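Local coordinates for pyridoxine 4-oxidase (Mesorhizobium loti, PDB 4HA6), which oxidises the 4-hydroxymethyl group of pyridoxine, with FAD as cofactor, and belongs to the GMC oxidoreductase family, at residues F157-A162 / L166-G171; P140-L145 / R191-A196; M320-F325 / P331-G336. One frame throughout, in Å; residues are numbered along the deposited sequence.

Contact 1: F157-A162 / L166-G171; sequences FIEAGA and LPRLEG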
loop_
_atom_site.group_PDB
_atom_site.type_symbol
_atom_site.label_atom_id
_atom_site.label_comp_id
_atom_site.label_asym_id
_atom_site.label_seq_id
_atom_site.Cartn_x
_atom_site.Cartn_y
_atom_site.Cartn_z
ATOM N N PHE A 157 -4.701 15.249 -19.980
ATOM C CA PHE A 157 -3.440 14.644 -19.589
ATOM C C PHE A 157 -3.280 13.336 -20.355
ATOM O O PHE A 157 -2.213 13.048 -20.917
ATOM C CB PHE A 157 -3.460 14.397 -18.088
ATOM C CG PHE A 157 -2.315 13.569 -17.580
ATOM C CD1 PHE A 157 -1.056 14.135 -17.396
ATOM C CD2 PHE A 157 -2.510 12.233 -17.235
ATOM C CE1 PHE A 157 0.003 13.377 -16.899
ATOM C CE2 PHE A 157 -1.456 11.461 -16.737
ATOM C CZ PHE A 157 -0.200 12.034 -16.571
ATOM N N ILE A 158 -4.360 12.565 -20.398
ATOM C CA ILE A 158 -4.354 11.267 -21.067
ATOM C C ILE A 158 -4.019 11.444 -22.547
ATOM O O ILE A 158 -3.200 10.702 -23.092
ATOM C CB ILE A 158 -5.692 10.518 -20.825
ATOM C CG1 ILE A 158 -5.693 9.909 -19.418
ATOM C CG2 ILE A 158 -5.926 9.399 -21.848
ATOM C CD1 ILE A 158 -7.017 9.342 -18.988
ATOM N N GLU A 159 -4.622 12.452 -23.177
ATOM C CA GLU A 159 -4.320 12.795 -24.570
ATOM C C GLU A 159 -2.857 13.194 -24.780
ATOM O O GLU A 159 -2.247 12.842 -25.788
ATOM C CB GLU A 159 -5.219 13.941 -25.038
ATOM C CG GLU A 159 -6.647 13.515 -25.327
ATOM C CD GLU A 159 -6.719 12.510 -26.461
ATOM O OE1 GLU A 159 -5.869 12.580 -27.381
ATOM O OE2 GLU A 159 -7.619 11.650 -26.427
ATOM N N ALA A 160 -2.304 13.949 -23.835
ATOM C CA ALA A 160 -0.908 14.363 -23.928
ATOM C C ALA A 160 0.000 13.142 -23.927
ATOM O O ALA A 160 0.881 13.011 -24.777
ATOM C CB ALA A 160 -0.557 15.305 -22.778
ATOM N N GLY A 161 -0.219 12.247 -22.967
ATOM C CA GLY A 161 0.513 10.993 -22.930
ATOM C C GLY A 161 0.346 10.147 -24.188
ATOM O O GLY A 161 1.312 9.578 -24.695
ATOM N N ALA A 162 -0.885 10.051 -24.676
ATOM C CA ALA A 162 -1.188 9.267 -25.869
ATOM C C ALA A 162 -0.486 9.819 -27.107
ATOM O O ALA A 162 -0.039 9.056 -27.963
ATOM C CB ALA A 162 -2.702 9.188 -26.090
ATOM N N LEU A 166 2.343 6.683 -25.793
ATOM C CA LEU A 166 1.794 5.743 -24.810
ATOM C C LEU A 166 0.473 5.139 -25.288
ATOM O O LEU A 166 -0.439 5.862 -25.678
ATOM C CB LEU A 166 1.586 6.427 -23.455
ATOM C CG LEU A 166 2.839 6.787 -22.659
ATOM C CD1 LEU A 166 2.492 7.766 -21.543
ATOM C CD2 LEU A 166 3.495 5.530 -22.083
ATOM N N PRO A 167 0.358 3.804 -25.239
ATOM C CA PRO A 167 -0.889 3.160 -25.673
ATOM C C PRO A 167 -2.060 3.410 -24.715
ATOM O O PRO A 167 -1.880 3.632 -23.504
ATOM C CB PRO A 167 -0.525 1.668 -25.708
ATOM C CG PRO A 167 0.632 1.532 -24.754
ATOM C CD PRO A 167 1.398 2.826 -24.866
ATOM N N ARG A 168 -3.266 3.390 -25.265
ATOM C CA ARG A 168 -4.454 3.598 -24.457
ATOM C C ARG A 168 -4.901 2.277 -23.840
ATOM O O ARG A 168 -5.168 1.301 -24.546
ATOM C CB ARG A 168 -5.582 4.198 -25.301
ATOM C CG ARG A 168 -5.905 5.641 -24.955
ATOM C CD ARG A 168 -7.363 5.999 -25.274
ATOM N NE ARG A 168 -7.650 7.400 -24.969
ATOM C CZ ARG A 168 -7.216 8.418 -25.711
ATOM N NH1 ARG A 168 -6.476 8.187 -26.789
ATOM N NH2 ARG A 168 -7.507 9.667 -25.372
ATOM N N LEU A 169 -4.970 2.250 -22.514
ATOM C CA LEU A 169 -5.327 1.040 -21.794
ATOM C C LEU A 169 -6.730 1.192 -21.219
ATOM O O LEU A 169 -7.242 2.307 -21.089
ATOM C CB LEU A 169 -4.343 0.807 -20.648
ATOM C CG LEU A 169 -2.838 0.721 -20.937
ATOM C CD1 LEU A 169 -2.045 0.632 -19.631
ATOM C CD2 LEU A 169 -2.531 -0.472 -21.812
ATOM N N GLU A 170 -7.347 0.066 -20.877
ATOM C CA GLU A 170 -8.555 0.081 -20.073
ATOM C C GLU A 170 -8.226 -0.374 -18.653
ATOM O O GLU A 170 -8.437 -1.544 -18.303
ATOM C CB GLU A 170 -9.610 -0.854 -20.656
ATOM C CG GLU A 170 -10.347 -0.349 -21.867
ATOM C CD GLU A 170 -11.639 -1.123 -22.044
ATOM O OE1 GLU A 170 -11.594 -2.224 -22.632
ATOM O OE2 GLU A 170 -12.689 -0.658 -21.545
ATOM N N GLY A 171 -7.734 0.551 -17.827
ATOM C CA GLY A 171 -7.257 0.195 -16.503
ATOM C C GLY A 171 -5.858 -0.382 -16.626
ATOM O O GLY A 171 -5.370 -0.585 -17.743
#
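Leu166 packs against Gly161 where helix 152-163 ends and the chain turns away into a loop, so this is a helix C-terminus tied to the segment that follows it. The tie is a backbone hydrogen bond, Leu166 N to Gly161 O, 3.3 Å long with an angle of 148° at the hydrogen; it joins residues five apart, one more than a bond within an alpha-helix. Along the leucine side chain, CB comes first and lies 3.4 Å from the same Gly161 O. CG, placed anti to its own carbonyl carbon (chi1 -71°), stays beside that oxygen. CD1 then slides along the helix to within 4.0 Å of Gly161 CA, while CD2 turns to Met320 of strand 314-320. Glycine suits position 161 because a CB there would crowd CD1, and leucine suits 166 because its forked end serves helix and sheet together. Further out, Arg168 stretches across the helix surface. Its NE is 4.1 Å from Ile158 CG2, and its NH1 lies 4.0 Å from Ala162 CB, the small side chain leaving room for the guanidinium. Glu159 OE2 approaches NH2 at the edge of the guanidinium as a salt bridge, but the modelled separation is too short to trust in detail. Beside this, Ala162 CA directs its hydrogen to Leu166 O, 3.5 Å away, at an angle of 166°.

Contact 2: P140-L145 / R191-A196; sequences PLPIHL and RRVTAA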
loop_
_atom_site.group_PDB
_atom_site.type_symbol
_atom_site.label_atom_id
_atom_site.label_comp_id
_atom_site.label_asym_id
_atom_site.label_seq_id
_atom_site.Cartn_x
_atom_site.Cartn_y
_atom_site.Cartn_z
ATOM N N PRO A 140 -16.026 -10.133 -4.556
ATOM C CA PRO A 140 -16.572 -9.245 -3.519
ATOM C C PRO A 140 -16.165 -7.762 -3.656
ATOM O O PRO A 140 -16.874 -6.897 -3.127
ATOM C CB PRO A 140 -16.010 -9.843 -2.222
ATOM C CG PRO A 140 -14.776 -10.570 -2.631
ATOM C CD PRO A 140 -15.038 -11.088 -4.024
ATOM N N LEU A 141 -15.058 -7.482 -4.348
ATOM C CA LEU A 141 -14.514 -6.126 -4.465
ATOM C C LEU A 141 -14.874 -5.518 -5.811
ATOM O O LEU A 141 -14.325 -5.938 -6.837
ATOM C CB LEU A 141 -12.974 -6.160 -4.384
ATOM C CG LEU A 141 -12.170 -5.106 -3.609
ATOM C CD1 LEU A 141 -10.797 -4.851 -4.248
ATOM C CD2 LEU A 141 -12.929 -3.814 -3.370
ATOM N N PRO A 142 -15.775 -4.517 -5.818
ATOM C CA PRO A 142 -16.102 -3.827 -7.071
ATOM C C PRO A 142 -14.883 -3.102 -7.628
ATOM O O PRO A 142 -14.170 -2.415 -6.886
ATOM C CB PRO A 142 -17.153 -2.793 -6.645
ATOM C CG PRO A 142 -17.738 -3.338 -5.386
ATOM C CD PRO A 142 -16.602 -4.044 -4.691
ATOM N N ILE A 143 -14.638 -3.268 -8.923
ATOM C CA ILE A 143 -13.633 -2.472 -9.612
ATOM C C ILE A 143 -14.364 -1.583 -10.622
ATOM O O ILE A 143 -15.078 -2.082 -11.498
ATOM C CB ILE A 143 -12.594 -3.343 -10.373
ATOM C CG1 ILE A 143 -12.159 -4.566 -9.550
ATOM C CG2 ILE A 143 -11.398 -2.478 -10.835
ATOM C CD1 ILE A 143 -11.680 -4.241 -8.121
ATOM N N HIS A 144 -14.183 -0.273 -10.506
ATOM C CA HIS A 144 -14.876 0.667 -11.390
ATOM C C HIS A 144 -13.904 1.236 -12.416
ATOM O O HIS A 144 -12.774 1.604 -12.071
ATOM C CB HIS A 144 -15.496 1.783 -10.538
ATOM C CG HIS A 144 -16.101 2.910 -11.322
ATOM N ND1 HIS A 144 -16.895 2.716 -12.434
ATOM C CD2 HIS A 144 -16.050 4.252 -11.125
ATOM C CE1 HIS A 144 -17.296 3.889 -12.895
ATOM N NE2 HIS A 144 -16.799 4.837 -12.119
ATOM N N LEU A 145 -14.339 1.288 -13.674
ATOM C CA LEU A 145 -13.565 1.902 -14.752
ATOM C C LEU A 145 -14.209 3.243 -15.091
ATOM O O LEU A 145 -15.222 3.286 -15.788
ATOM C CB LEU A 145 -13.568 1.011 -16.005
ATOM C CG LEU A 145 -12.894 -0.368 -15.959
ATOM C CD1 LEU A 145 -12.974 -1.089 -17.305
ATOM C CD2 LEU A 145 -11.452 -0.254 -15.510
ATOM N N ARG A 191 -19.906 5.421 -3.984
ATOM C CA ARG A 191 -19.372 5.177 -2.646
ATOM C C ARG A 191 -18.068 4.400 -2.647
ATOM O O ARG A 191 -17.944 3.379 -3.337
ATOM C CB ARG A 191 -20.377 4.395 -1.809
ATOM C CG ARG A 191 -20.841 5.148 -0.592
ATOM C CD ARG A 191 -22.135 5.852 -0.905
ATOM N NE ARG A 191 -23.169 4.877 -1.237
ATOM C CZ ARG A 191 -24.108 4.461 -0.392
ATOM N NH1 ARG A 191 -24.158 4.952 0.840
ATOM N NH2 ARG A 191 -25.005 3.563 -0.783
ATOM N N ARG A 192 -17.109 4.859 -1.850
ATOM C CA ARG A 192 -15.891 4.088 -1.649
ATOM C C ARG A 192 -16.279 2.717 -1.104
ATOM O O ARG A 192 -17.246 2.582 -0.330
ATOM C CB ARG A 192 -14.917 4.808 -0.709
ATOM C CG ARG A 192 -15.028 4.399 0.744
ATOM C CD ARG A 192 -13.670 4.168 1.387
ATOM N NE ARG A 192 -12.850 5.374 1.434
ATOM C CZ ARG A 192 -11.522 5.351 1.438
ATOM N NH1 ARG A 192 -10.908 4.183 1.411
ATOM N NH2 ARG A 192 -10.812 6.474 1.476
ATOM N N VAL A 193 -15.567 1.690 -1.547
ATOM C CA VAL A 193 -15.789 0.337 -1.031
ATOM C C VAL A 193 -14.488 -0.184 -0.415
ATOM O O VAL A 193 -13.465 -0.271 -1.098
ATOM C CB VAL A 193 -16.259 -0.628 -2.142
ATOM C CG1 VAL A 193 -16.446 -2.021 -1.569
ATOM C CG2 VAL A 193 -17.555 -0.120 -2.774
ATOM N N THR A 194 -14.520 -0.529 0.869
ATOM C CA THR A 194 -13.304 -0.963 1.549
ATOM C C THR A 194 -13.228 -2.472 1.663
ATOM O O THR A 194 -14.169 -3.189 1.307
ATOM C CB THR A 194 -13.228 -0.389 2.965
ATOM O OG1 THR A 194 -14.197 -1.042 3.796
ATOM C CG2 THR A 194 -13.510 1.090 2.941
ATOM N N ALA A 195 -12.105 -2.954 2.180
ATOM C CA ALA A 195 -11.973 -4.375 2.476
ATOM C C ALA A 195 -13.073 -4.796 3.441
ATOM O O ALA A 195 -13.695 -5.848 3.264
ATOM C CB ALA A 195 -10.601 -4.670 3.069
ATOM N N ALA A 196 -13.321 -3.960 4.452
ATOM C CA ALA A 196 -14.318 -4.264 5.481
ATOM C C ALA A 196 -15.733 -4.294 4.893
ATOM O O ALA A 196 -16.561 -5.143 5.267
ATOM C CB ALA A 196 -14.221 -3.261 6.629
#
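Val193 holds CG1 anti to its backbone N (chi1 179°) and CG2 anti to its carbonyl carbon, and this setting presents both methyls to the ring of Pro142. CG1 meets Pro142 CD at 3.7 Å and CG2 meets Pro142 CG at 4.1 Å, the two side chains crossing at about a right angle. Leu141 joins from the neighbouring position with chi1 (-140°) and chi2 (-148°) both off the usual staggered values, and its CD2 lies 4.3 Å from Val193 CG1 and 4.2 Å from Val193 O. No hydrogen bond crosses the contact, which rests mainly on apolar side chains: even the nearest alpha carbons, Pro142 CA and Val193 CA, are 7.3 Å apart, too far for sheet pairing. Strand 141-142 pairs instead in parallel with strand 125-126, while Val193 links the small antiparallel pair 187-188/191-192 to helix 195-199, whose N-cap is Thr194, its OG1 bonded to Asp197 N. Valine, beta-branched, fits the extended backbone just before that cap, and proline offers a compact rigid ring and no N-H that would need an acceptor in a buried place. Arg188 also packs on both Pro142 and Val193, and Trp199 on Leu141. The flavin site is close by: the side chain of Leu141 is about 5 Å from that of His490, an FAD-binding residue, and about 9 Å from the FAD itself.

Contact 3: M320-F325 / P331-G336; sequences MRADSF and PEIVVG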
loop_
_atom_site.group_PDB
_atom_site.type_symbol
_atom_site.label_atom_id
_atom_site.label_comp_id
_atom_site.label_asym_id
_atom_site.label_seq_id
_atom_site.Cartn_x
_atom_site.Cartn_y
_atom_site.Cartn_z
ATOM N N MET A 320 5.433 4.070 -17.314
ATOM C CA MET A 320 6.190 4.030 -18.560
ATOM C C MET A 320 7.646 3.639 -18.314
ATOM O O MET A 320 8.100 3.522 -17.166
ATOM C CB MET A 320 6.111 5.396 -19.261
ATOM C CG MET A 320 6.738 6.544 -18.455
ATOM S SD MET A 320 6.249 8.225 -18.967
ATOM C CE MET A 320 4.648 8.373 -18.174
ATOM N N ARG A 321 8.386 3.439 -19.394
ATOM C CA ARG A 321 9.804 3.204 -19.259
ATOM C C ARG A 321 10.444 4.567 -19.004
ATOM O O ARG A 321 9.862 5.609 -19.327
ATOM C CB ARG A 321 10.365 2.530 -20.518
ATOM C CG ARG A 321 9.720 1.167 -20.833
ATOM C CD ARG A 321 10.063 0.097 -19.788
ATOM N NE ARG A 321 11.459 -0.303 -19.895
ATOM C CZ ARG A 321 12.045 -1.210 -19.119
ATOM N NH1 ARG A 321 11.350 -1.831 -18.168
ATOM N NH2 ARG A 321 13.331 -1.492 -19.295
ATOM N N ALA A 322 11.620 4.567 -18.398
ATOM C CA ALA A 322 12.282 5.821 -18.060
ATOM C C ALA A 322 12.893 6.552 -19.268
ATOM O O ALA A 322 13.176 7.742 -19.171
ATOM C CB ALA A 322 13.333 5.587 -17.005
ATOM N N ASP A 323 13.099 5.863 -20.389
ATOM C CA ASP A 323 13.845 6.467 -21.506
ATOM C C ASP A 323 13.040 6.613 -22.801
ATOM O O ASP A 323 13.579 7.019 -23.840
ATOM C CB ASP A 323 15.145 5.692 -21.785
ATOM C CG ASP A 323 14.898 4.223 -22.104
ATOM O OD1 ASP A 323 13.722 3.805 -22.182
ATOM O OD2 ASP A 323 15.885 3.478 -22.280
ATOM N N SER A 324 11.754 6.286 -22.739
ATOM C CA SER A 324 10.930 6.270 -23.942
ATOM C C SER A 324 9.444 6.187 -23.642
ATOM O O SER A 324 9.011 5.424 -22.774
ATOM C CB SER A 324 11.315 5.081 -24.815
ATOM O OG SER A 324 10.322 4.845 -25.795
ATOM N N PHE A 325 8.653 6.952 -24.380
ATOM C CA PHE A 325 7.206 6.885 -24.210
ATOM C C PHE A 325 6.584 5.743 -25.022
ATOM O O PHE A 325 5.429 5.383 -24.813
ATOM C CB PHE A 325 6.559 8.219 -24.595
ATOM C CG PHE A 325 6.923 9.356 -23.685
ATOM C CD1 PHE A 325 6.310 9.491 -22.441
ATOM C CD2 PHE A 325 7.856 10.298 -24.078
ATOM C CE1 PHE A 325 6.633 10.542 -21.598
ATOM C CE2 PHE A 325 8.187 11.355 -23.254
ATOM C CZ PHE A 325 7.567 11.484 -22.006
ATOM N N PRO A 331 7.073 -1.186 -15.873
ATOM C CA PRO A 331 7.252 0.258 -15.648
ATOM C C PRO A 331 8.553 0.554 -14.917
ATOM O O PRO A 331 9.030 -0.296 -14.157
ATOM C CB PRO A 331 6.071 0.629 -14.742
ATOM C CG PRO A 331 5.007 -0.417 -15.019
ATOM C CD PRO A 331 5.770 -1.685 -15.383
ATOM N N GLU A 332 9.111 1.744 -15.146
ATOM C CA GLU A 332 10.255 2.220 -14.367
ATOM C C GLU A 332 9.925 3.538 -13.663
ATOM O O GLU A 332 10.445 3.824 -12.585
ATOM C CB GLU A 332 11.487 2.415 -15.258
ATOM C CG GLU A 332 11.911 1.175 -16.004
ATOM C CD GLU A 332 13.149 1.418 -16.838
ATOM O OE1 GLU A 332 13.112 2.316 -17.720
ATOM O OE2 GLU A 332 14.156 0.717 -16.599
ATOM N N ILE A 333 9.072 4.349 -14.284
ATOM C CA ILE A 333 8.634 5.599 -13.665
ATOM C C ILE A 333 7.127 5.748 -13.838
ATOM O O ILE A 333 6.483 4.943 -14.524
ATOM C CB ILE A 333 9.355 6.850 -14.259
ATOM C CG1 ILE A 333 9.102 6.949 -15.769
ATOM C CG2 ILE A 333 10.851 6.843 -13.965
ATOM C CD1 ILE A 333 9.887 8.062 -16.468
ATOM N N VAL A 334 6.572 6.784 -13.217
ATOM C CA VAL A 334 5.144 7.075 -13.303
ATOM C C VAL A 334 4.955 8.586 -13.235
ATOM O O VAL A 334 5.692 9.279 -12.528
ATOM C CB VAL A 334 4.354 6.395 -12.152
ATOM C CG1 VAL A 334 4.918 6.794 -10.804
ATOM C CG2 VAL A 334 2.851 6.732 -12.239
ATOM N N VAL A 335 4.010 9.103 -14.016
ATOM C CA VAL A 335 3.617 10.503 -13.917
ATOM C C VAL A 335 2.110 10.507 -13.773
ATOM O O VAL A 335 1.413 9.937 -14.609
ATOM C CB VAL A 335 4.006 11.328 -15.169
ATOM C CG1 VAL A 335 3.407 12.726 -15.085
ATOM C CG2 VAL A 335 5.518 11.407 -15.318
ATOM N N GLY A 336 1.605 11.122 -12.713
ATOM C CA GLY A 336 0.178 11.088 -12.436
ATOM C C GLY A 336 -0.443 12.468 -12.512
ATOM O O GLY A 336 0.218 13.477 -12.231
#
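Met320 and Ile333 form an antiparallel hydrogen-bonded pair, although the end-to-end directions of 320-323 and 331-335 lie 95° apart. Met320 N donates to Ile333 O at 3.1 Å. In return Met320 O accepts twice, from Ile333 N at 3.2 Å and from Glu332 N at 2.9 Å, the donors arriving from opposite faces of its carbonyl plane and both bonds nearly straight. Two residues facing one make this a classic beta bulge, set where strand 333-338 begins beside the end of strand 314-320. On the Met320 face, Met320 CG packs on Ile333 CG1 at 3.6 Å, and Ile333 CD1 reaches Ala322 CA, also at 3.6 Å. Beta-branched Ile333 suits the strand, and small Ala322 admits both CD1 and Glu332 OE1. With the chain extended beyond CG (chi2 -179°), the Glu332 carboxylate reaches Ala322 N, whose bond to OE1 (2.8 Å) uses the anti lone pair. The carboxylate lies flat over one face of the Arg321 guanidinium, planes 5° apart with CD 3.6 Å above the centre; charge alone pairs them, while Arg321 NH1 bonds Gln330 O. With a leucine in place of Glu332, Ala322 N would probably lose its acceptor and the Arg321 guanidinium its stacked countercharge.

Along the chain, contact 1 falls between the two segments of contact 2, and contact 3 comes after both. Contacts 1 and 3 are close neighbours, their centres 12 Å apart: Phe157 CZ of helix 152-163 comes within 3.3 Å of Val335 O, so the helix lies against strand 333-338 of the six-stranded antiparallel sheet, which probably belongs to the substrate-binding domain. The centre of contact 2 is farther off, 24 Å from that of contact 1 and 28 Å from that of contact 3, on the FAD side. Glu170 OE2 and Leu145 CD1, 4.3 Å apart, bring contacts 1 and 2 together; the chain between the segments of contact 2 contains helix 152-163, which packs on the sheet.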